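Local coordinates for protein beta subunit of photoactivated adenylyl cyclase (Beggiatoa sp. PS, PDB 5M27) that probably makes cyclic AMP from ATP in response to blue light, pairing a flavin-binding BLUF sensor with a class III cyclase catalytic domain, at residues L43-G48 and N100-S105; P149-K154 and H255-N260; I155-D160 and V206-T211. All blocks are in the same frame, centred on the assembly; numbering follows the deposited sequence.

Interaction 1 (L43-G48 and N100-S105); sequences LLYLQG and NLNENS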
loop_
_atom_site.group_PDB
_atom_site.type_symbol
_atom_site.label_atom_id
_atom_site.label_comp_id
_atom_site.label_asym_id
_atom_site.label_seq_id
_atom_site.Cartn_x
_atom_site.Cartn_y
_atom_site.Cartn_z
ATOM N N LEU B 43 -25.609 4.229 -17.629
ATOM C CA LEU B 43 -25.317 3.069 -16.795
ATOM C C LEU B 43 -24.992 1.887 -17.703
ATOM O O LEU B 43 -25.805 1.517 -18.549
ATOM C CB LEU B 43 -26.500 2.749 -15.878
ATOM C CG LEU B 43 -26.402 1.490 -15.015
ATOM C CD1 LEU B 43 -25.378 1.677 -13.888
ATOM C CD2 LEU B 43 -27.770 1.136 -14.458
ATOM N N LEU B 44 -23.792 1.324 -17.559
ATOM C CA LEU B 44 -23.419 0.100 -18.253
ATOM C C LEU B 44 -23.340 -1.030 -17.244
ATOM O O LEU B 44 -23.137 -0.799 -16.046
ATOM C CB LEU B 44 -22.061 0.200 -18.963
ATOM C CG LEU B 44 -21.608 1.347 -19.868
ATOM C CD1 LEU B 44 -20.553 0.861 -20.856
ATOM C CD2 LEU B 44 -22.745 1.862 -20.626
ATOM N N TYR B 45 -23.472 -2.261 -17.723
ATOM C CA TYR B 45 -23.083 -3.374 -16.868
ATOM C C TYR B 45 -22.422 -4.476 -17.683
ATOM O O TYR B 45 -22.679 -4.654 -18.876
ATOM C CB TYR B 45 -24.254 -3.916 -16.011
ATOM C CG TYR B 45 -25.536 -4.341 -16.691
ATOM C CD1 TYR B 45 -26.450 -3.399 -17.166
ATOM C CD2 TYR B 45 -25.881 -5.693 -16.772
ATOM C CE1 TYR B 45 -27.644 -3.792 -17.749
ATOM C CE2 TYR B 45 -27.076 -6.096 -17.354
ATOM C CZ TYR B 45 -27.953 -5.142 -17.842
ATOM O OH TYR B 45 -29.144 -5.539 -18.432
ATOM N N LEU B 46 -21.517 -5.185 -17.014
ATOM C CA LEU B 46 -20.629 -6.134 -17.668
ATOM C C LEU B 46 -20.048 -7.086 -16.634
ATOM O O LEU B 46 -19.374 -6.653 -15.692
ATOM C CB LEU B 46 -19.512 -5.396 -18.419
ATOM C CG LEU B 46 -18.438 -6.237 -19.119
ATOM C CD1 LEU B 46 -19.058 -7.220 -20.120
ATOM C CD2 LEU B 46 -17.429 -5.336 -19.806
ATOM N N GLN B 47 -20.330 -8.377 -16.798
ATOM C CA GLN B 47 -19.791 -9.434 -15.942
ATOM C C GLN B 47 -19.907 -9.076 -14.466
ATOM O O GLN B 47 -18.938 -9.142 -13.711
ATOM C CB GLN B 47 -18.340 -9.745 -16.304
ATOM C CG GLN B 47 -18.220 -10.772 -17.399
ATOM C CD GLN B 47 -16.843 -10.796 -18.014
ATOM O OE1 GLN B 47 -15.854 -11.099 -17.337
ATOM N NE2 GLN B 47 -16.760 -10.459 -19.300
ATOM N N GLY B 48 -21.104 -8.663 -14.062
ATOM C CA GLY B 48 -21.383 -8.476 -12.652
ATOM C C GLY B 48 -20.880 -7.190 -12.037
ATOM O O GLY B 48 -20.823 -7.094 -10.806
ATOM N N ASN B 100 -26.468 -2.873 -21.689
ATOM C CA ASN B 100 -26.075 -4.199 -21.232
ATOM C C ASN B 100 -24.939 -4.672 -22.129
ATOM O O ASN B 100 -25.173 -5.192 -23.226
ATOM C CB ASN B 100 -27.258 -5.151 -21.262
ATOM C CG ASN B 100 -26.961 -6.452 -20.583
ATOM O OD1 ASN B 100 -25.806 -6.743 -20.238
ATOM N ND2 ASN B 100 -28.004 -7.243 -20.350
ATOM N N LEU B 101 -23.698 -4.495 -21.665
ATOM C CA LEU B 101 -22.553 -4.879 -22.485
ATOM C C LEU B 101 -22.399 -6.386 -22.608
ATOM O O LEU B 101 -21.767 -6.851 -23.563
ATOM C CB LEU B 101 -21.258 -4.283 -21.938
ATOM C CG LEU B 101 -20.928 -2.879 -22.429
ATOM C CD1 LEU B 101 -19.599 -2.465 -21.829
ATOM C CD2 LEU B 101 -20.886 -2.811 -23.967
ATOM N N ASN B 102 -22.953 -7.154 -21.672
ATOM C CA ASN B 102 -23.001 -8.599 -21.857
ATOM C C ASN B 102 -23.742 -8.971 -23.135
ATOM O O ASN B 102 -23.459 -10.014 -23.732
ATOM C CB ASN B 102 -23.676 -9.268 -20.662
ATOM C CG ASN B 102 -23.049 -8.888 -19.341
ATOM O OD1 ASN B 102 -21.899 -9.218 -19.063
ATOM N ND2 ASN B 102 -23.812 -8.198 -18.510
ATOM N N GLU B 103 -24.687 -8.133 -23.572
ATOM C CA GLU B 103 -25.514 -8.446 -24.733
ATOM C C GLU B 103 -24.829 -8.142 -26.054
ATOM O O GLU B 103 -25.194 -8.740 -27.074
ATOM C CB GLU B 103 -26.836 -7.670 -24.681
ATOM C CG GLU B 103 -27.676 -7.914 -23.443
ATOM C CD GLU B 103 -28.525 -9.172 -23.519
ATOM O OE1 GLU B 103 -27.989 -10.242 -23.870
ATOM O OE2 GLU B 103 -29.730 -9.083 -23.211
ATOM N N ASN B 104 -23.860 -7.228 -26.067
ATOM C CA ASN B 104 -23.230 -6.802 -27.312
ATOM C C ASN B 104 -22.193 -7.833 -27.735
ATOM O O ASN B 104 -21.165 -8.003 -27.071
ATOM C CB ASN B 104 -22.598 -5.427 -27.145
ATOM C CG ASN B 104 -22.053 -4.870 -28.447
ATOM O OD1 ASN B 104 -21.572 -5.606 -29.310
ATOM N ND2 ASN B 104 -22.129 -3.552 -28.594
ATOM N N SER B 105 -22.452 -8.513 -28.851
ATOM C CA SER B 105 -21.490 -9.434 -29.437
ATOM C C SER B 105 -20.972 -8.936 -30.782
ATOM O O SER B 105 -20.406 -9.718 -31.549
ATOM C CB SER B 105 -22.103 -10.827 -29.581
ATOM O OG SER B 105 -23.347 -10.764 -30.253
HETATM O O HOH W 1 -23.690 -8.712 -15.618
#
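Tyr45 and Asn100 stack ring on amide where two parallel strands of the BLUF sheet run out, at the end of strand 40-46 and the exit from strand 97-100. The planes of the phenol and the carboxamide are tilted 29° apart, and CG of Asn100 lies 3.2 Å from CZ of Tyr45, while the Asn100 CA sits over the same ring as a CH-pi partner. With its CG wedged between backbone N and carbonyl carbon (chi1 54°), Tyr45 lays its ring across Asn100. One backbone bond, Leu101 N to Tyr45 O at 3.0 Å, closes the parallel ladder.

Beyond it the side chain of Asn102 takes over. Its OD1 accepts Gln47 N on a lone pair at 2.9 Å, nearly straight at 173°, and its ND2 donates to Asn100 OD1 at 3.0 Å and to a water that also takes Gly48 N. Next to this polar cluster, Leu101 CD1 meets Leu44 CD1 at 3.6 Å, and both leucines also pack on the helix 110-128 of the second subunit, Leu101 on Ile112 and Leu44 on Leu115. The chemistry is thus divided: an apolar patch meets the second subunit, whereas one carboxamide, using both its oxygen and its nitrogen, ties the turn after strand 40-46 to the turn after strand 97-100 and fixes the amide that lies against the tyrosine.

Interaction 2 (P149-K154 and H255-N260); sequences PQLVEK and HVIEGN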
loop_
_atom_site.group_PDB
_atom_site.type_symbol
_atom_site.label_atom_id
_atom_site.label_comp_id
_atom_site.label_asym_id
_atom_site.label_seq_id
_atom_site.Cartn_x
_atom_site.Cartn_y
_atom_site.Cartn_z
ATOM N N PRO B 149 0.098 16.907 1.741
ATOM C CA PRO B 149 -0.035 16.408 3.106
ATOM C C PRO B 149 -0.396 17.538 4.058
ATOM O O PRO B 149 -0.035 18.698 3.859
ATOM C CB PRO B 149 1.353 15.834 3.404
ATOM C CG PRO B 149 1.871 15.428 2.055
ATOM C CD PRO B 149 1.372 16.504 1.124
ATOM N N GLN B 150 -1.137 17.191 5.091
ATOM C CA GLN B 150 -1.625 18.154 6.058
ATOM C C GLN B 150 -1.105 17.788 7.440
ATOM O O GLN B 150 -1.016 16.606 7.786
ATOM C CB GLN B 150 -3.147 18.178 6.060
ATOM C CG GLN B 150 -3.766 18.799 4.826
ATOM C CD GLN B 150 -3.774 20.310 4.890
ATOM O OE1 GLN B 150 -4.028 20.894 5.953
ATOM N NE2 GLN B 150 -3.518 20.962 3.749
ATOM N N LEU B 151 -0.749 18.796 8.214
ATOM C CA LEU B 151 -0.477 18.602 9.629
ATOM C C LEU B 151 -1.807 18.420 10.344
ATOM O O LEU B 151 -2.666 19.303 10.272
ATOM C CB LEU B 151 0.281 19.808 10.172
ATOM C CG LEU B 151 1.022 19.728 11.502
ATOM C CD1 LEU B 151 0.018 19.601 12.657
ATOM C CD2 LEU B 151 2.046 18.629 11.497
ATOM N N VAL B 152 -1.978 17.298 11.042
ATOM C CA VAL B 152 -3.210 17.018 11.762
ATOM C C VAL B 152 -2.862 16.534 13.160
ATOM O O VAL B 152 -1.791 15.967 13.392
ATOM C CB VAL B 152 -4.094 15.977 11.038
ATOM C CG1 VAL B 152 -4.577 16.536 9.687
ATOM C CG2 VAL B 152 -3.325 14.693 10.820
ATOM N N GLU B 153 -3.785 16.749 14.091
ATOM C CA GLU B 153 -3.644 16.252 15.452
ATOM C C GLU B 153 -4.252 14.851 15.535
ATOM O O GLU B 153 -5.436 14.661 15.232
ATOM C CB GLU B 153 -4.315 17.226 16.419
ATOM C CG GLU B 153 -3.706 18.620 16.374
ATOM C CD GLU B 153 -4.619 19.695 16.930
ATOM O OE1 GLU B 153 -5.595 20.094 16.254
ATOM O OE2 GLU B 153 -4.362 20.135 18.056
ATOM N N LYS B 154 -3.446 13.863 15.927
ATOM C CA LYS B 154 -3.908 12.481 15.891
ATOM C C LYS B 154 -3.515 11.736 17.154
ATOM O O LYS B 154 -2.470 11.980 17.769
ATOM C CB LYS B 154 -3.344 11.697 14.689
ATOM C CG LYS B 154 -3.892 12.069 13.351
ATOM C CD LYS B 154 -5.322 11.576 13.163
ATOM C CE LYS B 154 -5.668 11.501 11.651
ATOM N NZ LYS B 154 -7.121 11.218 11.467
ATOM N N HIS B 255 1.066 16.144 16.900
ATOM C CA HIS B 255 1.003 16.611 15.524
ATOM C C HIS B 255 1.683 15.593 14.612
ATOM O O HIS B 255 2.825 15.194 14.863
ATOM C CB HIS B 255 1.718 17.953 15.374
ATOM C CG HIS B 255 1.180 19.049 16.237
ATOM N ND1 HIS B 255 0.071 18.899 17.040
ATOM C CD2 HIS B 255 1.606 20.320 16.416
ATOM C CE1 HIS B 255 -0.173 20.037 17.668
ATOM N NE2 HIS B 255 0.740 20.914 17.305
ATOM N N VAL B 256 1.001 15.186 13.549
ATOM C CA VAL B 256 1.614 14.347 12.531
ATOM C C VAL B 256 1.239 14.887 11.167
ATOM O O VAL B 256 0.159 15.455 10.973
ATOM C CB VAL B 256 1.208 12.864 12.623
ATOM C CG1 VAL B 256 1.650 12.269 13.955
ATOM C CG2 VAL B 256 -0.313 12.702 12.369
ATOM N N ILE B 257 2.140 14.696 10.224
ATOM C CA ILE B 257 1.885 15.022 8.832
ATOM C C ILE B 257 1.289 13.803 8.161
ATOM O O ILE B 257 1.920 12.743 8.106
ATOM C CB ILE B 257 3.167 15.461 8.123
ATOM C CG1 ILE B 257 3.815 16.622 8.885
ATOM C CG2 ILE B 257 2.880 15.787 6.665
ATOM C CD1 ILE B 257 5.242 16.862 8.409
ATOM N N GLU B 258 0.091 13.961 7.620
ATOM C CA GLU B 258 -0.647 12.869 7.019
ATOM C C GLU B 258 -0.738 13.119 5.525
ATOM O O GLU B 258 -1.209 14.176 5.102
ATOM C CB GLU B 258 -2.031 12.754 7.656
ATOM C CG GLU B 258 -3.004 11.888 6.905
ATOM C CD GLU B 258 -4.203 11.530 7.776
ATOM O OE1 GLU B 258 -4.944 12.447 8.188
ATOM O OE2 GLU B 258 -4.376 10.325 8.076
ATOM N N GLY B 259 -0.284 12.166 4.725
ATOM C CA GLY B 259 -0.524 12.302 3.303
ATOM C C GLY B 259 0.177 11.243 2.477
ATOM O O GLY B 259 0.746 10.272 2.998
ATOM N N ASN B 260 0.081 11.453 1.157
ATOM C CA ASN B 260 0.717 10.607 0.164
ATOM C C ASN B 260 2.159 11.043 -0.034
ATOM O O ASN B 260 2.445 12.227 -0.252
ATOM C CB ASN B 260 -0.041 10.676 -1.160
ATOM C CG ASN B 260 -1.484 10.313 -1.008
ATOM O OD1 ASN B 260 -2.325 11.167 -0.747
ATOM N ND2 ASN B 260 -1.778 9.043 -1.111
#
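Val152 N gives the shortest hydrogen bond of this antiparallel pair, 2.8 Å to Val256 O and almost straight at 175°. Val256 N returns a bond of 2.9 Å to Val152 O, and a second hydrogen-bonded pair, Gln150 with Glu258, repeats the pattern with both donors tilted from the carbonyl planes. The two short segments are strongly twisted, their N-to-C directions 133° apart where 180° would be strictly antiparallel. The ladder ends with the Gln150 and Glu258 pair, and at Gly259 the chain turns a corner. A side chain at that glycine would run into the Pro149 ring.

On the face carrying Leu151 and Ile257, Leu151 stands with CG anti to the backbone N (chi1 -163°) and spreads its two methyls: CD1 touches His255 CB at 3.6 Å, and CD2 meets Ile257 CG1 at 3.7 Å. Pro149 CB rests against Ile257 CG2 at 3.6 Å. Glu153 lies alongside His255 and touches its ring through CG. The other face carries Val152, Val256 and Glu258, with Val152 CG2 against Val256 CG2. The bent Lys154 chain crosses Val256 CG2 through its CG. Its NZ stays 4.1 Å from Glu258 OE1, too far to pair directly, though the opposite charges probably still attract; Glu197 offers it a long, weak ion pair.

In the cyclase domain this pair joins strand 150-161 to strand 247-258, whose Ile257 and Glu258 also lean on strand 266-272. Lys154 reaches over strand 205-211, and helix 173-193 of the second subunit packs on Pro149, Leu151 and Ile257 through Val177, Val173 and Val176.

Interaction 3 (I155-D160 and V206-T211); sequences IIFFSD and VMASFT. With CA (calcium ion), chain L.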
loop_
_atom_site.group_PDB
_atom_site.type_symbol
_atom_site.label_atom_id
_atom_site.label_comp_id
_atom_site.label_asym_id
_atom_site.label_seq_id
_atom_site.Cartn_x
_atom_site.Cartn_y
_atom_site.Cartn_z
ATOM N N ILE B 155 -4.351 10.796 17.519
ATOM C CA ILE B 155 -3.962 9.799 18.500
ATOM C C ILE B 155 -3.445 8.614 17.702
ATOM O O ILE B 155 -4.138 8.120 16.807
ATOM C CB ILE B 155 -5.134 9.414 19.411
ATOM C CG1 ILE B 155 -5.389 10.542 20.418
ATOM C CG2 ILE B 155 -4.877 8.058 20.107
ATOM C CD1 ILE B 155 -6.723 10.465 21.120
ATOM N N ILE B 156 -2.219 8.192 17.984
ATOM C CA ILE B 156 -1.634 7.039 17.307
ATOM C C ILE B 156 -1.834 5.792 18.170
ATOM O O ILE B 156 -1.604 5.823 19.386
ATOM C CB ILE B 156 -0.153 7.277 16.985
ATOM C CG1 ILE B 156 -0.011 8.586 16.182
ATOM C CG2 ILE B 156 0.453 6.046 16.241
ATOM C CD1 ILE B 156 -0.839 8.599 14.884
ATOM N N PHE B 157 -2.258 4.708 17.536
ATOM C CA PHE B 157 -2.502 3.411 18.178
ATOM C C PHE B 157 -1.492 2.431 17.617
ATOM O O PHE B 157 -1.335 2.339 16.389
ATOM C CB PHE B 157 -3.938 2.949 17.891
ATOM C CG PHE B 157 -4.265 1.501 18.283
ATOM C CD1 PHE B 157 -3.833 0.419 17.507
ATOM C CD2 PHE B 157 -5.149 1.246 19.330
ATOM C CE1 PHE B 157 -4.164 -0.888 17.853
ATOM C CE2 PHE B 157 -5.506 -0.096 19.680
ATOM C CZ PHE B 157 -5.010 -1.144 18.938
ATOM N N PHE B 158 -0.798 1.719 18.512
ATOM C CA PHE B 158 0.077 0.609 18.144
ATOM C C PHE B 158 -0.238 -0.593 19.026
ATOM O O PHE B 158 -0.297 -0.464 20.254
ATOM C CB PHE B 158 1.556 0.963 18.311
ATOM C CG PHE B 158 2.230 1.328 17.038
ATOM C CD1 PHE B 158 2.519 0.368 16.112
ATOM C CD2 PHE B 158 2.588 2.645 16.776
ATOM C CE1 PHE B 158 3.132 0.697 14.922
ATOM C CE2 PHE B 158 3.218 2.984 15.590
ATOM C CZ PHE B 158 3.488 2.001 14.666
ATOM N N SER B 159 -0.400 -1.759 18.409
ATOM C CA SER B 159 -0.561 -3.007 19.147
ATOM C C SER B 159 0.204 -4.111 18.437
ATOM O O SER B 159 0.411 -4.058 17.215
ATOM C CB SER B 159 -2.044 -3.420 19.305
ATOM O OG SER B 159 -2.618 -3.899 18.099
ATOM N N ASP B 160 0.642 -5.111 19.202
ATOM C CA ASP B 160 1.247 -6.270 18.559
ATOM C C ASP B 160 1.123 -7.482 19.472
ATOM O O ASP B 160 0.737 -7.384 20.639
ATOM C CB ASP B 160 2.704 -5.995 18.140
ATOM C CG ASP B 160 3.716 -6.317 19.214
ATOM O OD1 ASP B 160 3.414 -6.110 20.395
ATOM O OD2 ASP B 160 4.841 -6.755 18.879
ATOM N N VAL B 206 -0.070 -3.687 14.505
ATOM C CA VAL B 206 -1.188 -2.953 13.925
ATOM C C VAL B 206 -0.977 -1.483 14.286
ATOM O O VAL B 206 -0.852 -1.139 15.472
ATOM C CB VAL B 206 -2.542 -3.475 14.437
ATOM C CG1 VAL B 206 -3.716 -2.711 13.794
ATOM C CG2 VAL B 206 -2.682 -4.977 14.197
ATOM N N MET B 207 -0.881 -0.631 13.269
ATOM C CA MET B 207 -0.772 0.816 13.444
ATOM C C MET B 207 -2.088 1.446 13.022
ATOM O O MET B 207 -2.626 1.093 11.977
ATOM C CB MET B 207 0.381 1.391 12.617
ATOM C CG MET B 207 0.620 2.873 12.790
ATOM S SD MET B 207 1.819 3.524 11.577
ATOM C CE MET B 207 1.748 5.277 11.909
ATOM N N ALA B 208 -2.597 2.373 13.832
ATOM C CA ALA B 208 -3.874 3.008 13.558
ATOM C C ALA B 208 -3.847 4.424 14.115
ATOM O O ALA B 208 -2.898 4.836 14.793
ATOM C CB ALA B 208 -5.038 2.200 14.156
ATOM N N SER B 209 -4.915 5.166 13.846
ATOM C CA SER B 209 -4.992 6.534 14.331
ATOM C C SER B 209 -6.432 6.874 14.669
ATOM O O SER B 209 -7.371 6.370 14.041
ATOM C CB SER B 209 -4.427 7.532 13.305
ATOM O OG SER B 209 -5.362 7.811 12.254
ATOM N N PHE B 210 -6.595 7.726 15.682
ATOM C CA PHE B 210 -7.871 8.332 16.016
ATOM C C PHE B 210 -7.720 9.845 15.991
ATOM O O PHE B 210 -6.603 10.373 15.998
ATOM C CB PHE B 210 -8.376 7.864 17.386
ATOM C CG PHE B 210 -8.627 6.364 17.475
ATOM C CD1 PHE B 210 -7.579 5.486 17.645
ATOM C CD2 PHE B 210 -9.919 5.858 17.429
ATOM C CE1 PHE B 210 -7.806 4.121 17.744
ATOM C CE2 PHE B 210 -10.164 4.485 17.550
ATOM C CZ PHE B 210 -9.109 3.622 17.700
ATOM N N THR B 211 -8.854 10.552 15.935
ATOM C CA THR B 211 -8.773 12.007 16.003
ATOM C C THR B 211 -8.656 12.473 17.458
ATOM O O THR B 211 -8.785 11.700 18.398
ATOM C CB THR B 211 -9.983 12.669 15.344
ATOM O OG1 THR B 211 -11.126 12.513 16.186
ATOM C CG2 THR B 211 -10.244 12.093 13.970
HETATM CA CA CA L . 5.565 -9.219 18.824
HETATM O O HOH W 2 6.971 -9.210 16.582
#
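Ile155 O accepts Phe210 N at 2.7 Å, and Ile155 N donates back to Phe210 O, the first of three reciprocal pairs that satisfy alternate amides along two antiparallel strands. Phe157 pairs likewise with Ala208; its N approaches Ala208 O from well above the carbonyl plane, 46° out of it, although the bond is only 2.8 Å. Ser159 and Val206 complete the ladder, with Val206 N to Ser159 O at 2.8 Å. The amides between face other neighbours: Ile156 and Phe158 bond to strand 247-258, and Met207 to Thr199 and Lys200. Ser159 OG, lying against Val206 CB, is hydrogen-bonded to Tyr183 OH.

The pair belongs to the central sheet of the class III cyclase fold and leads straight to a metal site: Asp160 OD2 binds calcium at 2.6 Å, together with a water, Asp204 and the carbonyl of Ile161, while Asp160 OD1 forms a salt bridge with Arg287. On the face of Phe158, Met207 runs extended with CG over the ring, 3.5 Å from Phe158 CZ, and SD set obliquely in a Met-aromatic contact. Replacing Phe158 by an alanine would probably open a gap beside Met207 and leave its thioether without an aromatic partner under helix 274-285. Across the sheet, Phe157 CB lies near the plane of the Phe210 ring at its edge, 4.0 Å from CE1, and both phenylalanines pack beneath helix 215-235.

Interactions 2 and 3 both use strand 150-161, which lies between strands 205-211 and 247-258, and their centres are 14 Å apart. Lys154 joins them directly: its CD lies 3.3 Å from Phe210 O, and its CE packs on Ser209 OG. Along the chain, interaction 3 is nested in the loop that interaction 2 closes. Strand 150-161 runs from the subunit interface near 149-154 to the calcium at Asp160. Interaction 1 stands apart in the BLUF domain, its centre about 42 Å from that of interaction 2 and 43 Å from that of interaction 3. The side chain of Tyr45 is about 8 Å from the flavin mononucleotide. Interactions 1 and 2 both touch the second subunit.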